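Local coordinates for uncharacterized protein (Bacteroides uniformis, PDB 4JPQ) that is of unknown function but, as a member of carbohydrate-binding family 9, probably binds sugars through a beta-sandwich domain, at residues 86-91 and 153-158; 66-71 and 183-188; 118-123 and 209-214; 90-95 and 215-220. One frame throughout, in Å; residues are numbered along the deposited sequence.

Interaction 1. Residues 86-91 and 153-158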
loop_
_atom_site.group_PDB
_atom_site.type_symbol
_atom_site.label_atom_id
_atom_site.label_comp_id
_atom_site.label_asym_id
_atom_site.label_seq_id
_atom_site.Cartn_x
_atom_site.Cartn_y
_atom_site.Cartn_z
ATOM N N GLU A 86 -4.435 -7.584 10.498
ATOM C CA GLU A 86 -4.380 -8.937 11.096
ATOM C C GLU A 86 -4.305 -10.041 10.060
ATOM O O GLU A 86 -3.735 -11.107 10.328
ATOM C CB GLU A 86 -5.590 -9.180 11.975
ATOM C CG GLU A 86 -5.696 -8.211 13.138
ATOM C CD GLU A 86 -6.892 -8.470 14.000
ATOM O OE1 GLU A 86 -7.859 -9.123 13.541
ATOM O OE2 GLU A 86 -6.853 -8.007 15.145
ATOM N N ASP A 87 -4.924 -9.786 8.908
ATOM C CA ASP A 87 -4.923 -10.673 7.749
ATOM C C ASP A 87 -3.600 -10.443 6.992
ATOM O O ASP A 87 -2.832 -9.548 7.357
ATOM C CB ASP A 87 -6.119 -10.326 6.834
ATOM C CG ASP A 87 -7.459 -10.539 7.506
ATOM O OD1 ASP A 87 -7.621 -11.552 8.216
ATOM O OD2 ASP A 87 -8.391 -9.732 7.286
ATOM N N ALA A 88 -3.318 -11.272 5.977
ATOM C CA ALA A 88 -2.136 -11.081 5.101
ATOM C C ALA A 88 -2.426 -9.778 4.388
ATOM O O ALA A 88 -3.403 -9.686 3.635
ATOM C CB ALA A 88 -1.971 -12.215 4.103
ATOM N N CYS A 89 -1.587 -8.779 4.637
ATOM C CA CYS A 89 -1.870 -7.416 4.232
ATOM C C CYS A 89 -0.681 -6.652 3.697
ATOM O O CYS A 89 0.404 -6.736 4.267
ATOM C CB CYS A 89 -2.397 -6.725 5.492
ATOM S SG CYS A 89 -2.846 -4.992 5.385
ATOM N N VAL A 90 -0.923 -5.884 2.626
ATOM C CA VAL A 90 0.057 -4.956 2.040
ATOM C C VAL A 90 -0.493 -3.550 2.275
ATOM O O VAL A 90 -1.724 -3.347 2.285
ATOM C CB VAL A 90 0.345 -5.177 0.554
ATOM C CG1 VAL A 90 1.061 -6.507 0.367
ATOM C CG2 VAL A 90 -0.908 -5.082 -0.315
ATOM N N GLU A 91 0.422 -2.600 2.482
ATOM C CA GLU A 91 0.058 -1.241 2.866
ATOM C C GLU A 91 0.858 -0.175 2.111
ATOM O O GLU A 91 1.991 -0.418 1.696
ATOM C CB GLU A 91 0.266 -1.063 4.383
ATOM C CG GLU A 91 -0.376 -2.139 5.271
ATOM C CD GLU A 91 -0.181 -1.942 6.768
ATOM O OE1 GLU A 91 0.535 -1.021 7.185
ATOM O OE2 GLU A 91 -0.738 -2.739 7.544
ATOM N N CYS A 153 2.189 -19.743 -0.620
ATOM C CA CYS A 153 1.226 -19.156 -1.549
ATOM C C CYS A 153 1.747 -17.868 -2.190
ATOM O O CYS A 153 2.161 -16.949 -1.469
ATOM C CB CYS A 153 -0.060 -18.850 -0.785
ATOM S SG CYS A 153 -1.232 -17.818 -1.696
ATOM N N SER A 154 1.710 -17.812 -3.526
ATOM C CA SER A 154 2.093 -16.616 -4.284
ATOM C C SER A 154 0.828 -15.825 -4.646
ATOM O O SER A 154 -0.092 -16.379 -5.226
ATOM C CB SER A 154 2.861 -16.972 -5.553
ATOM O OG SER A 154 4.126 -17.511 -5.242
ATOM N N TRP A 155 0.769 -14.552 -4.262
ATOM C CA TRP A 155 -0.366 -13.694 -4.614
ATOM C C TRP A 155 0.081 -12.317 -5.029
ATOM O O TRP A 155 1.214 -11.936 -4.774
ATOM C CB TRP A 155 -1.404 -13.608 -3.494
ATOM C CG TRP A 155 -0.914 -13.110 -2.173
ATOM C CD1 TRP A 155 -0.234 -13.826 -1.233
ATOM C CD2 TRP A 155 -1.150 -11.818 -1.599
ATOM N NE1 TRP A 155 0.002 -13.047 -0.124
ATOM C CE2 TRP A 155 -0.543 -11.807 -0.329
ATOM C CE3 TRP A 155 -1.809 -10.661 -2.042
ATOM C CZ2 TRP A 155 -0.573 -10.692 0.502
ATOM C CZ3 TRP A 155 -1.830 -9.538 -1.206
ATOM C CH2 TRP A 155 -1.214 -9.566 0.044
ATOM N N GLU A 156 -0.823 -11.616 -5.715
ATOM C CA GLU A 156 -0.597 -10.272 -6.213
ATOM C C GLU A 156 -1.817 -9.413 -5.918
ATOM O O GLU A 156 -2.937 -9.921 -5.820
ATOM C CB GLU A 156 -0.330 -10.277 -7.717
ATOM C CG GLU A 156 0.767 -11.246 -8.143
ATOM C CD GLU A 156 1.175 -11.131 -9.608
ATOM O OE1 GLU A 156 0.720 -10.198 -10.301
ATOM O OE2 GLU A 156 1.979 -11.980 -10.062
ATOM N N LEU A 157 -1.585 -8.112 -5.791
ATOM C CA LEU A 157 -2.623 -7.149 -5.458
ATOM C C LEU A 157 -2.347 -5.795 -6.084
ATOM O O LEU A 157 -1.194 -5.379 -6.138
ATOM C CB LEU A 157 -2.739 -7.017 -3.937
ATOM C CG LEU A 157 -3.805 -6.054 -3.379
ATOM C CD1 LEU A 157 -4.441 -6.621 -2.123
ATOM C CD2 LEU A 157 -3.297 -4.634 -3.138
ATOM N N VAL A 158 -3.431 -5.114 -6.487
ATOM C CA VAL A 158 -3.386 -3.833 -7.151
ATOM C C VAL A 158 -4.339 -2.852 -6.515
ATOM O O VAL A 158 -5.439 -3.227 -6.121
ATOM C CB VAL A 158 -3.776 -3.991 -8.634
ATOM C CG1 VAL A 158 -4.079 -2.656 -9.321
ATOM C CG2 VAL A 158 -2.676 -4.722 -9.370
#

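Interaction 2. Residues 66-71 and 183-188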
loop_
_atom_site.group_PDB
_atom_site.type_symbol
_atom_site.label_atom_id
_atom_site.label_comp_id
_atom_site.label_asym_id
_atom_site.label_seq_id
_atom_site.Cartn_x
_atom_site.Cartn_y
_atom_site.Cartn_z
ATOM N N TYR A 66 1.608 -4.948 -6.051
ATOM C CA TYR A 66 2.404 -5.718 -5.107
ATOM C C TYR A 66 2.416 -7.174 -5.523
ATOM O O TYR A 66 1.382 -7.691 -5.962
ATOM C CB TYR A 66 1.754 -5.694 -3.720
ATOM C CG TYR A 66 1.747 -4.376 -3.007
ATOM C CD1 TYR A 66 0.690 -3.477 -3.177
ATOM C CD2 TYR A 66 2.773 -4.037 -2.109
ATOM C CE1 TYR A 66 0.663 -2.261 -2.496
ATOM C CE2 TYR A 66 2.753 -2.825 -1.424
ATOM C CZ TYR A 66 1.697 -1.945 -1.618
ATOM O OH TYR A 66 1.660 -0.746 -0.961
ATOM N N LYS A 67 3.558 -7.837 -5.333
ATOM C CA LYS A 67 3.711 -9.294 -5.534
ATOM C C LYS A 67 4.235 -9.863 -4.214
ATOM O O LYS A 67 5.185 -9.329 -3.654
ATOM C CB LYS A 67 4.687 -9.605 -6.656
ATOM C CG LYS A 67 4.166 -9.322 -8.059
ATOM C CD LYS A 67 5.267 -9.372 -9.120
ATOM C CE LYS A 67 5.956 -10.726 -9.256
ATOM N NZ LYS A 67 6.901 -10.707 -10.408
ATOM N N VAL A 68 3.633 -10.949 -3.738
ATOM C CA VAL A 68 3.997 -11.595 -2.466
ATOM C C VAL A 68 4.139 -13.118 -2.589
ATOM O O VAL A 68 3.413 -13.738 -3.357
ATOM C CB VAL A 68 2.883 -11.322 -1.429
ATOM C CG1 VAL A 68 3.160 -12.018 -0.103
ATOM C CG2 VAL A 68 2.693 -9.823 -1.214
ATOM N N LYS A 69 5.091 -13.688 -1.841
ATOM C CA LYS A 69 5.245 -15.143 -1.670
ATOM C C LYS A 69 5.514 -15.367 -0.172
ATOM O O LYS A 69 6.553 -14.936 0.325
ATOM C CB LYS A 69 6.355 -15.750 -2.539
ATOM C CG LYS A 69 6.284 -17.289 -2.615
ATOM C CD LYS A 69 7.333 -17.947 -3.510
ATOM C CE LYS A 69 8.723 -17.893 -2.890
ATOM N NZ LYS A 69 9.688 -18.761 -3.621
ATOM N N GLU A 70 4.569 -16.007 0.534
ATOM C CA GLU A 70 4.663 -16.269 1.996
ATOM C C GLU A 70 4.109 -17.622 2.422
ATOM O O GLU A 70 3.398 -18.275 1.660
ATOM C CB GLU A 70 3.997 -15.147 2.810
ATOM C CG GLU A 70 2.542 -14.875 2.466
ATOM C CD GLU A 70 1.937 -13.725 3.266
ATOM O OE1 GLU A 70 2.229 -13.581 4.479
ATOM O OE2 GLU A 70 1.127 -12.972 2.681
ATOM N N ALA A 71 4.438 -18.014 3.659
ATOM C CA ALA A 71 4.080 -19.340 4.216
ATOM C C ALA A 71 2.603 -19.563 4.530
ATOM O O ALA A 71 2.190 -20.714 4.692
ATOM C CB ALA A 71 4.938 -19.672 5.441
ATOM N N PHE A 183 5.964 1.811 2.072
ATOM C CA PHE A 183 5.206 0.614 1.694
ATOM C C PHE A 183 5.497 -0.482 2.700
ATOM O O PHE A 183 6.644 -0.628 3.122
ATOM C CB PHE A 183 5.582 0.171 0.279
ATOM C CG PHE A 183 5.554 1.292 -0.726
ATOM C CD1 PHE A 183 6.650 2.141 -0.864
ATOM C CD2 PHE A 183 4.423 1.522 -1.520
ATOM C CE1 PHE A 183 6.624 3.191 -1.771
ATOM C CE2 PHE A 183 4.403 2.567 -2.437
ATOM C CZ PHE A 183 5.500 3.408 -2.558
ATOM N N TYR A 184 4.457 -1.219 3.111
ATOM C CA TYR A 184 4.613 -2.264 4.120
ATOM C C TYR A 184 3.880 -3.569 3.823
ATOM O O TYR A 184 2.894 -3.598 3.081
ATOM C CB TYR A 184 4.114 -1.791 5.495
ATOM C CG TYR A 184 4.527 -0.418 5.961
ATOM C CD1 TYR A 184 5.862 -0.117 6.197
ATOM C CD2 TYR A 184 3.569 0.570 6.239
ATOM C CE1 TYR A 184 6.251 1.144 6.658
ATOM C CE2 TYR A 184 3.944 1.832 6.694
ATOM C CZ TYR A 184 5.279 2.116 6.923
ATOM O OH TYR A 184 5.634 3.364 7.369
ATOM N N LYS A 185 4.373 -4.625 4.476
ATOM C CA LYS A 185 3.790 -5.967 4.484
ATOM C C LYS A 185 3.690 -6.426 5.943
ATOM O O LYS A 185 4.616 -6.196 6.737
ATOM C CB LYS A 185 4.689 -6.936 3.756
ATOM C CG LYS A 185 4.256 -8.393 3.793
ATOM C CD LYS A 185 3.030 -8.675 2.941
ATOM C CE LYS A 185 2.558 -10.127 3.062
ATOM N NZ LYS A 185 1.815 -10.472 4.306
ATOM N N CYS A 186 2.584 -7.093 6.280
ATOM C CA CYS A 186 2.370 -7.614 7.628
ATOM C C CYS A 186 1.234 -8.629 7.671
ATOM O O CYS A 186 0.643 -8.941 6.641
ATOM C CB CYS A 186 2.068 -6.457 8.608
ATOM S SG CYS A 186 0.492 -5.652 8.289
ATOM N N GLY A 187 0.960 -9.143 8.875
ATOM C CA GLY A 187 -0.148 -10.059 9.133
ATOM C C GLY A 187 -0.137 -10.453 10.593
ATOM O O GLY A 187 0.415 -11.485 10.940
ATOM N N ASP A 188 -0.689 -9.579 11.442
ATOM C CA ASP A 188 -0.646 -9.744 12.900
ATOM C C ASP A 188 -1.158 -11.093 13.398
ATOM O O ASP A 188 -0.545 -11.655 14.293
ATOM C CB ASP A 188 -1.353 -8.580 13.650
ATOM C CG ASP A 188 -0.621 -7.217 13.513
ATOM O OD1 ASP A 188 0.225 -7.036 12.613
ATOM O OD2 ASP A 188 -0.923 -6.308 14.317
#

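Interaction 3. Residues 118-123 and 209-214. With SO4 (sulfate ion), chain G.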
loop_
_atom_site.group_PDB
_atom_site.type_symbol
_atom_site.label_atom_id
_atom_site.label_comp_id
_atom_site.label_asym_id
_atom_site.label_seq_id
_atom_site.Cartn_x
_atom_site.Cartn_y
_atom_site.Cartn_z
ATOM N N GLY A 118 -5.153 11.975 8.318
ATOM C CA GLY A 118 -4.894 12.919 9.427
ATOM C C GLY A 118 -3.458 12.938 9.892
ATOM O O GLY A 118 -2.611 12.203 9.366
ATOM N N ALA A 119 -3.196 13.823 10.856
ATOM C CA ALA A 119 -1.869 13.984 11.473
ATOM C C ALA A 119 -1.696 12.969 12.599
ATOM O O ALA A 119 -2.678 12.426 13.114
ATOM C CB ALA A 119 -1.700 15.402 12.015
ATOM N N VAL A 120 -0.443 12.708 12.970
ATOM C CA VAL A 120 -0.141 11.786 14.087
ATOM C C VAL A 120 -0.733 12.213 15.437
ATOM O O VAL A 120 -1.031 11.358 16.266
ATOM C CB VAL A 120 1.384 11.538 14.282
ATOM C CG1 VAL A 120 1.971 10.841 13.071
ATOM C CG2 VAL A 120 2.166 12.812 14.594
ATOM N N ASN A 121 -0.901 13.529 15.630
ATOM C CA ASN A 121 -1.390 14.116 16.882
ATOM C C ASN A 121 -2.910 14.245 17.087
ATOM O O ASN A 121 -3.362 14.886 18.054
ATOM C CB ASN A 121 -0.684 15.462 17.101
ATOM C CG ASN A 121 0.822 15.313 17.239
ATOM O OD1 ASN A 121 1.325 14.335 17.793
ATOM N ND2 ASN A 121 1.548 16.303 16.754
ATOM N N GLU A 122 -3.691 13.628 16.205
ATOM C CA GLU A 122 -5.155 13.620 16.301
ATOM C C GLU A 122 -5.702 12.243 15.938
ATOM O O GLU A 122 -4.987 11.434 15.325
ATOM C CB GLU A 122 -5.750 14.683 15.353
ATOM C CG GLU A 122 -5.510 14.441 13.844
ATOM C CD GLU A 122 -6.007 15.567 12.949
ATOM O OE1 GLU A 122 -6.648 16.523 13.464
ATOM O OE2 GLU A 122 -5.742 15.509 11.719
ATOM N N ARG A 123 -6.967 11.998 16.301
ATOM C CA ARG A 123 -7.698 10.794 15.867
ATOM C C ARG A 123 -7.742 10.934 14.348
ATOM O O ARG A 123 -8.162 11.974 13.833
ATOM C CB ARG A 123 -9.124 10.700 16.468
ATOM C CG ARG A 123 -10.121 9.838 15.683
ATOM C CD ARG A 123 -11.343 9.442 16.488
ATOM N NE ARG A 123 -11.118 8.226 17.293
ATOM C CZ ARG A 123 -11.433 6.959 16.957
ATOM N NH1 ARG A 123 -12.022 6.660 15.786
ATOM N NH2 ARG A 123 -11.159 5.959 17.824
ATOM N N HIS A 209 3.075 4.079 11.642
ATOM C CA HIS A 209 2.529 5.453 11.530
ATOM C C HIS A 209 3.586 6.531 11.875
ATOM O O HIS A 209 3.376 7.368 12.758
ATOM C CB HIS A 209 1.268 5.567 12.396
ATOM C CG HIS A 209 0.146 4.689 11.942
ATOM N ND1 HIS A 209 -0.924 5.161 11.215
ATOM C CD2 HIS A 209 -0.059 3.359 12.094
ATOM C CE1 HIS A 209 -1.748 4.161 10.949
ATOM N NE2 HIS A 209 -1.246 3.056 11.470
ATOM N N CYS A 210 4.681 6.551 11.104
ATOM C CA CYS A 210 5.865 7.390 11.369
ATOM C C CYS A 210 6.343 8.165 10.134
ATOM O O CYS A 210 7.275 7.735 9.448
ATOM C CB CYS A 210 6.976 6.499 11.919
ATOM S SG CYS A 210 7.208 5.013 10.932
ATOM N N PRO A 211 5.708 9.324 9.857
ATOM C CA PRO A 211 6.084 10.205 8.749
ATOM C C PRO A 211 7.557 10.623 8.665
ATOM O O PRO A 211 8.035 10.894 7.568
ATOM C CB PRO A 211 5.209 11.442 8.972
ATOM C CG PRO A 211 3.998 10.909 9.626
ATOM C CD PRO A 211 4.491 9.822 10.533
ATOM N N ALA A 212 8.247 10.706 9.804
ATOM C CA ALA A 212 9.687 11.012 9.828
ATOM C C ALA A 212 10.512 9.999 9.017
ATOM O O ALA A 212 11.499 10.387 8.405
ATOM C CB ALA A 212 10.200 11.070 11.262
ATOM N N PHE A 213 10.087 8.729 9.009
ATOM C CA PHE A 213 10.796 7.650 8.299
ATOM C C PHE A 213 10.325 7.341 6.883
ATOM O O PHE A 213 10.879 6.432 6.241
ATOM C CB PHE A 213 10.862 6.399 9.187
ATOM C CG PHE A 213 11.740 6.600 10.385
ATOM C CD1 PHE A 213 13.131 6.511 10.253
ATOM C CD2 PHE A 213 11.197 6.947 11.633
ATOM C CE1 PHE A 213 13.959 6.726 11.344
ATOM C CE2 PHE A 213 12.022 7.161 12.730
ATOM C CZ PHE A 213 13.407 7.052 12.583
ATOM N N PHE A 214 9.350 8.111 6.375
ATOM C CA PHE A 214 8.900 7.948 4.993
ATOM C C PHE A 214 10.011 8.293 4.010
ATOM O O PHE A 214 10.845 9.155 4.282
ATOM C CB PHE A 214 7.747 8.890 4.592
ATOM C CG PHE A 214 6.400 8.627 5.232
ATOM C CD1 PHE A 214 6.033 7.404 5.796
ATOM C CD2 PHE A 214 5.423 9.630 5.133
ATOM C CE1 PHE A 214 4.757 7.239 6.337
ATOM C CE2 PHE A 214 4.145 9.460 5.657
ATOM C CZ PHE A 214 3.809 8.261 6.261
HETATM S S SO4 G . -13.907 7.104 12.934
HETATM O O1 SO4 G . -12.871 8.036 13.457
HETATM O O2 SO4 G . -14.904 6.926 14.005
HETATM O O3 SO4 G . -14.563 7.642 11.715
HETATM O O4 SO4 G . -13.347 5.773 12.598
#

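Interaction 4. Residues 90-95 and 215-220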
loop_
_atom_site.group_PDB
_atom_site.type_symbol
_atom_site.label_atom_id
_atom_site.label_comp_id
_atom_site.label_asym_id
_atom_site.label_seq_id
_atom_site.Cartn_x
_atom_site.Cartn_y
_atom_site.Cartn_z
ATOM N N VAL A 90 -0.923 -5.884 2.626
ATOM C CA VAL A 90 0.057 -4.956 2.040
ATOM C C VAL A 90 -0.493 -3.550 2.275
ATOM O O VAL A 90 -1.724 -3.347 2.285
ATOM C CB VAL A 90 0.345 -5.177 0.554
ATOM C CG1 VAL A 90 1.061 -6.507 0.367
ATOM C CG2 VAL A 90 -0.908 -5.082 -0.315
ATOM N N GLU A 91 0.422 -2.600 2.482
ATOM C CA GLU A 91 0.058 -1.241 2.866
ATOM C C GLU A 91 0.858 -0.175 2.111
ATOM O O GLU A 91 1.991 -0.418 1.696
ATOM C CB GLU A 91 0.266 -1.063 4.383
ATOM C CG GLU A 91 -0.376 -2.139 5.271
ATOM C CD GLU A 91 -0.181 -1.942 6.768
ATOM O OE1 GLU A 91 0.535 -1.021 7.185
ATOM O OE2 GLU A 91 -0.738 -2.739 7.544
ATOM N N PHE A 92 0.228 0.991 1.944
ATOM C CA PHE A 92 0.805 2.185 1.324
ATOM C C PHE A 92 0.438 3.384 2.197
ATOM O O PHE A 92 -0.743 3.653 2.398
ATOM C CB PHE A 92 0.245 2.382 -0.090
ATOM C CG PHE A 92 0.672 3.677 -0.763
ATOM C CD1 PHE A 92 2.019 4.042 -0.832
ATOM C CD2 PHE A 92 -0.269 4.507 -1.387
ATOM C CE1 PHE A 92 2.418 5.213 -1.477
ATOM C CE2 PHE A 92 0.124 5.671 -2.040
ATOM C CZ PHE A 92 1.469 6.023 -2.083
ATOM N N PHE A 93 1.446 4.064 2.730
ATOM C CA PHE A 93 1.268 5.249 3.582
ATOM C C PHE A 93 1.857 6.416 2.799
ATOM O O PHE A 93 2.936 6.266 2.230
ATOM C CB PHE A 93 2.027 5.113 4.905
ATOM C CG PHE A 93 1.337 4.270 5.962
ATOM C CD1 PHE A 93 0.831 2.995 5.683
ATOM C CD2 PHE A 93 1.277 4.722 7.283
ATOM C CE1 PHE A 93 0.232 2.226 6.684
ATOM C CE2 PHE A 93 0.686 3.956 8.280
ATOM C CZ PHE A 93 0.156 2.708 7.980
ATOM N N VAL A 94 1.184 7.571 2.794
ATOM C CA VAL A 94 1.638 8.723 1.991
ATOM C C VAL A 94 1.096 10.084 2.473
ATOM O O VAL A 94 -0.073 10.179 2.843
ATOM C CB VAL A 94 1.283 8.482 0.490
ATOM C CG1 VAL A 94 -0.226 8.397 0.265
ATOM C CG2 VAL A 94 1.888 9.537 -0.418
ATOM N N SER A 95 1.961 11.105 2.456
ATOM C CA SER A 95 1.633 12.505 2.793
ATOM C C SER A 95 1.809 13.243 1.459
ATOM O O SER A 95 2.930 13.312 0.940
ATOM C CB SER A 95 2.577 13.078 3.866
ATOM O OG SER A 95 2.391 14.477 4.056
ATOM N N GLY A 215 9.970 7.629 2.856
ATOM C CA GLY A 215 10.884 7.865 1.745
ATOM C C GLY A 215 10.267 8.932 0.873
ATOM O O GLY A 215 9.186 9.445 1.191
ATOM N N THR A 216 10.958 9.244 -0.224
ATOM C CA THR A 216 10.548 10.282 -1.168
ATOM C C THR A 216 10.019 9.657 -2.459
ATOM O O THR A 216 10.582 8.682 -2.965
ATOM C CB THR A 216 11.721 11.230 -1.467
ATOM O OG1 THR A 216 12.186 11.785 -0.229
ATOM C CG2 THR A 216 11.299 12.369 -2.412
ATOM N N LEU A 217 8.937 10.236 -2.977
ATOM C CA LEU A 217 8.268 9.771 -4.190
ATOM C C LEU A 217 8.202 10.919 -5.184
ATOM O O LEU A 217 7.420 11.854 -4.995
ATOM C CB LEU A 217 6.865 9.276 -3.845
ATOM C CG LEU A 217 6.782 8.164 -2.793
ATOM C CD1 LEU A 217 5.322 7.841 -2.509
ATOM C CD2 LEU A 217 7.524 6.905 -3.208
ATOM N N SER A 218 9.043 10.846 -6.220
ATOM C CA SER A 218 9.132 11.867 -7.269
ATOM C C SER A 218 8.287 11.455 -8.484
ATOM O O SER A 218 8.687 10.603 -9.280
ATOM C CB SER A 218 10.594 12.098 -7.668
ATOM O OG SER A 218 11.352 12.455 -6.526
ATOM N N PHE A 219 7.116 12.074 -8.605
ATOM C CA PHE A 219 6.215 11.842 -9.723
ATOM C C PHE A 219 6.732 12.607 -10.947
ATOM O O PHE A 219 6.986 13.816 -10.863
ATOM C CB PHE A 219 4.782 12.266 -9.374
ATOM C CG PHE A 219 4.146 11.424 -8.293
ATOM C CD1 PHE A 219 4.372 11.690 -6.942
ATOM C CD2 PHE A 219 3.315 10.366 -8.620
ATOM C CE1 PHE A 219 3.781 10.918 -5.949
ATOM C CE2 PHE A 219 2.726 9.587 -7.631
ATOM C CZ PHE A 219 2.960 9.864 -6.294
ATOM N N GLU A 220 6.905 11.879 -12.057
ATOM C CA GLU A 220 7.352 12.424 -13.346
ATOM C C GLU A 220 6.291 13.396 -13.880
ATOM O O GLU A 220 5.089 13.210 -13.650
ATOM C CB GLU A 220 7.586 11.277 -14.354
ATOM C CG GLU A 220 8.125 11.673 -15.734
ATOM C CD GLU A 220 8.008 10.573 -16.794
ATOM O OE1 GLU A 220 8.009 9.370 -16.458
ATOM O OE2 GLU A 220 7.925 10.923 -17.990
ATOM O OXT GLU A 220 6.615 14.388 -14.545
#

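Interaction 1. Residues 86-91 and 153-158
With chi1 at 58°, Trp155 places CG between its backbone N and its carbonyl carbon, and the indole leans out from strand 152-162 toward Val90; there chi1 of -67° sets CG1 anti to the carbonyl carbon and splits the two methyls between two partners. CG1 of Val90 lies 3.8 Å from CH2 of Trp155, at the six-membered end of the indole, whereas CG2 of Val90 comes 3.7 Å from CD2 of Leu157. The valine slides past both side chains rather than meeting them head-on. Ala88 adds a looser touch, its CB 4.2 Å from CZ2 of Trp155, and Ala88 CB and Val90 CG1 both approach the indole obliquely. The contact is entirely apolar and buried. The indole nitrogen, NE1, is satisfied by a hydrogen bond to OE2 of Glu70, which helps to fix the ring's rotation.

Such packing between strands that share no backbone bonds is characteristic of the interior of a beta-sandwich: the CA atoms of Val90 and Leu157 are 8.3 Å apart. Strand 89-95 pairs with strands 102-108 and 178-186, strand 152-162 pairs with 61-70 and 136-139, and Trp155 also touches Val68, Val73 and Lys185.

Interaction 2. Residues 66-71 and 183-188
The ammonium nitrogen of Lys185 is gripped from several directions. Glu70 forms a salt bridge with it, both OE1 and OE2 of Glu70 lying 3.1 Å from Lys185 NZ in weak hydrogen bonds, and the carbonyl O of Cys186 takes a further bond from NZ of Lys185 at 3.0 Å. That donor stands 48° out of the carbonyl plane. His194 NE2 is another partner of NZ, and Glu70 shares its OE2 with Trp155. The mutual neutralisation probably eases the cost of burying both charges. Lys185 reaches this point by bending at chi2 (72°) and again at the end of its chain, which lays CE 3.7 Å from CG1 of Val68.

The two strands belong to the beta-sandwich expected of a family 9 carbohydrate-binding domain. Strands 66-70 and 183-186 run roughly parallel, at 28°, with their axes 10.2 Å apart at closest approach, too far for backbone pairing, and the contact between them is made by side chains.

At the other end, Tyr66 and Phe183 cross at about a right angle. The hydroxyl OH of Tyr66 sits at the edge of the Phe183 ring, near its plane, 3.6 Å from CD2 of Phe183. It also forms a weak hydrogen bond with the carbonyl O of Glu91, while Phe183 stacks on Phe53.

Interaction 3. Residues 118-123 and 209-214
What sets Val120 apart is that it sits at the second position of an exposed turn and yet packs one methyl, CG1, on Pro211. CG1 of Val120 lies 3.7 Å from CD of Pro211 and 3.8 Å from the carbonyl O of His209, so one branch of the valine does all the touching, and the two side chains slide past each other in opposite directions.

The turn, of type I, runs from Ala119 to Glu122 and is braced from within by Glu122, whose OE2 accepts a nearly straight hydrogen bond (172°) from the backbone N of Ala119, 3.2 Å away. On the partner side Pro211 starts a short 3-10 segment, and its CA sits over the centre of the Phe214 ring. His209 turns its ring away from the valine: ND1 bonds to OH of Tyr102, and the side chain lies about 3 Å from a bound cyclohexylpropylsulfonic acid, probably a crystallisation component. NH1 of Arg123 bonds at 2.8 Å to O1 of a sulfate, probably from the crystallisation liquor, which lies at the edge of the guanidinium.

The contact links the loop between strand 113-118 and helix 129-134 to the one leading into strand 215-219, and Tyr102 of strand 102-108 touches both Val120 and Pro211.

Interaction 4. Residues 90-95 and 215-220
Leu217 meets Phe92 at the ring's edge, its CD1 near the ring plane and 4.1 Å from CE1 of Phe92, within a modest, buried contact. Val94 joins from the same strand, its CG2 standing 4.4 Å from the same CD1 of Leu217. One leucine methyl therefore serves both partners. Phe92 and Leu217 come from opposite directions; the phenylalanine carries CG anti to its backbone N (chi1 174°), which sends the ring out toward strand 215-219.

Strands 89-95 and 215-219 flank strand 178-186, with which both pair, so that Phe92, Val94 and Leu217 reach across it on the same face; the CA atoms of Val94 and Leu217 are 9.1 Å apart. The fold expected for family 9 carbohydrate-binding domains is a beta-sandwich, and the apolar packing of its core continues beyond these residues: Phe92 also meets the ring of Phe183 and touches Phe105, Val94 touches Phe166, and Leu217 rests on Leu7 of strand 6-11.

In contrast to this packed side, the other face of the C-terminal strand is more open: Thr216 and Ser218, which alternate with Leu217 along strand 215-219, are partly exposed. The final residue, Glu220, is exposed, its OE1 bonded to the backbone N of Lys11 and its terminal O weakly to NE2 of His57.

From the N terminus, strand 61-70 enters interaction 2 first, and its loop is closed only when residues 183-188 return. Within that loop, interaction 1 opens at 86-91 and closes at 153-158. The same strand, 89-95, then starts interaction 4, whose loop runs on to the C terminus and so crosses that of interaction 2. Interaction 3, joining 118-123 to 209-214, lies wholly inside the loop of interaction 4 but crosses those of interactions 1 and 2. Interactions 1 and 2, with centres 5 Å apart, fill one end of the sandwich; interaction 4 fills the core on the opposite side of the chain's centre, and interaction 3 joins loops at the surface.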